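Local coordinates for Bd3460 (Bdellovibrio bacteriovorus, PDB 5CEC), which binds the endopeptidase Bd3459 as an ankyrin-repeat immunity protein and probably protects the predator from its own enzyme during prey invasion, at residues B[106-109]-B[110-113]. Sequence-based numbering, arbitrary orientation.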
loop_
_atom_site.group_PDB
_atom_site.type_symbol
_atom_site.label_atom_id
_atom_site.label_comp_id
_atom_site.label_asym_id
_atom_site.label_seq_id
_atom_site.Cartn_x
_atom_site.Cartn_y
_atom_site.Cartn_z
ATOM N N ASN B 106 -6.407 10.983 4.290
ATOM C CA ASN B 106 -5.657 9.741 4.173
ATOM C C ASN B 106 -5.803 9.060 2.821
ATOM O O ASN B 106 -5.437 7.901 2.687
ATOM C CB ASN B 106 -6.020 8.805 5.331
ATOM C CG ASN B 106 -5.398 9.244 6.653
ATOM O OD1 ASN B 106 -4.240 8.879 6.964
ATOM N ND2 ASN B 106 -6.141 10.024 7.442
ATOM N N ASP B 107 -6.269 9.810 1.818
ATOM C CA ASP B 107 -6.397 9.343 0.439
ATOM C C ASP B 107 -7.307 8.133 0.293
ATOM O O ASP B 107 -7.205 7.387 -0.679
ATOM C CB ASP B 107 -5.024 9.073 -0.201
ATOM C CG ASP B 107 -4.189 10.317 -0.412
ATOM O OD1 ASP B 107 -4.438 11.378 0.153
ATOM O OD2 ASP B 107 -3.228 10.275 -1.179
ATOM N N ALA B 108 -8.295 8.009 1.192
ATOM C CA ALA B 108 -9.329 6.988 1.093
ATOM C C ALA B 108 -10.518 7.577 0.345
ATOM O O ALA B 108 -11.572 7.844 0.901
ATOM C CB ALA B 108 -9.732 6.480 2.454
ATOM N N TYR B 109 -10.320 7.798 -0.945
ATOM C CA TYR B 109 -11.298 8.507 -1.746
ATOM C C TYR B 109 -12.513 7.670 -2.119
ATOM O O TYR B 109 -13.587 8.229 -2.300
ATOM C CB TYR B 109 -10.615 9.121 -2.967
ATOM C CG TYR B 109 -9.874 10.386 -2.582
ATOM C CD1 TYR B 109 -10.572 11.556 -2.304
ATOM C CD2 TYR B 109 -8.476 10.422 -2.440
ATOM C CE1 TYR B 109 -9.935 12.724 -1.931
ATOM C CE2 TYR B 109 -7.825 11.585 -2.055
ATOM C CZ TYR B 109 -8.548 12.737 -1.809
ATOM O OH TYR B 109 -7.948 13.919 -1.464
ATOM N N ASP B 110 -12.373 6.349 -2.158
ATOM C CA ASP B 110 -13.567 5.493 -2.213
ATOM C C ASP B 110 -14.484 5.687 -0.993
ATOM O O ASP B 110 -15.720 5.790 -1.113
ATOM C CB ASP B 110 -13.184 4.008 -2.382
ATOM C CG ASP B 110 -12.173 3.460 -1.260
ATOM O OD1 ASP B 110 -11.466 4.237 -0.490
ATOM O OD2 ASP B 110 -12.104 2.206 -1.169
ATOM N N VAL B 111 -13.868 5.755 0.179
ATOM C CA VAL B 111 -14.593 6.004 1.403
ATOM C C VAL B 111 -15.201 7.404 1.370
ATOM O O VAL B 111 -16.371 7.612 1.746
ATOM C CB VAL B 111 -13.702 5.810 2.646
ATOM C CG1 VAL B 111 -14.413 6.326 3.883
ATOM C CG2 VAL B 111 -13.332 4.343 2.829
ATOM N N ALA B 112 -14.426 8.369 0.914
ATOM C CA ALA B 112 -14.919 9.749 0.862
ATOM C C ALA B 112 -16.188 9.788 -0.013
ATOM O O ALA B 112 -17.191 10.424 0.373
ATOM C CB ALA B 112 -13.866 10.693 0.292
ATOM N N GLU B 113 -16.150 9.142 -1.185
ATOM C CA GLU B 113 -17.327 9.110 -2.042
ATOM C C GLU B 113 -18.524 8.499 -1.361
ATOM O O GLU B 113 -19.632 9.028 -1.492
ATOM C CB GLU B 113 -17.059 8.411 -3.377
ATOM C CG GLU B 113 -16.119 9.198 -4.278
ATOM C CD GLU B 113 -16.747 10.488 -4.731
ATOM O OE1 GLU B 113 -17.704 10.442 -5.528
ATOM O OE2 GLU B 113 -16.336 11.537 -4.217
HETATM O O HOH W 1 -9.130 5.875 -3.042
#
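Ala108 caps and Tyr109 opens helix 109-117, the second of the two helices in the predicted ankyrin repeat 95-127, and their carbonyls make the first backbone bonds to residues 110-113. Ala108 is the N-cap. Ala112 N donates to Ala108 O at 2.9 Å, in the plane of that carbonyl. Glu113 N donates to Tyr109 O, also at 2.9 Å, but lies 32° out of the carbonyl plane. Both are i to i+4 bonds, at the start of helix 109-117.

The turn before this helix closes helix 99-105 in a Schellman motif, with Asp107 as the C-prime residue at positive phi. Ala108 is then the centre of an inverse gamma turn, with a weak bond from Tyr109 N to Asp107 O. A water adds a weak bridge between Asp107 O and Asp110 N. Asp107 also forms a salt bridge with Lys403 of the Bd3459 chain, so this turn takes part in the complex interface.

Apolar contacts are few. Ala108 CB meets Val111 CB at 4.0 Å. The Tyr109 ring meets Ala112 CB obliquely, with Tyr109 CD1 at 4.3 Å. The Tyr109 side chain also packs on Val104 and Thr145, and on Ser345 of the Bd3459 chain. Val111 and Ala112 are buried; Val111 reaches Val79 of helix 76-84, and Ala112 packs on Leu100.

Among the acidic side chains, Glu113 is bent at chi2, and its carboxylate is hydrogen-bonded by Thr145 and Ser148 of helix 143-152. Glu113 CG lies 3.4 Å from Tyr109 O. Asp110 is exposed, near a bound sulfate. Asp110 CG sits between the backbone N and the carbonyl carbon (chi1 55°), which turns the carboxylate back over the N-cap and leaves Asp110 OD1 3.6 Å from Ala108 C.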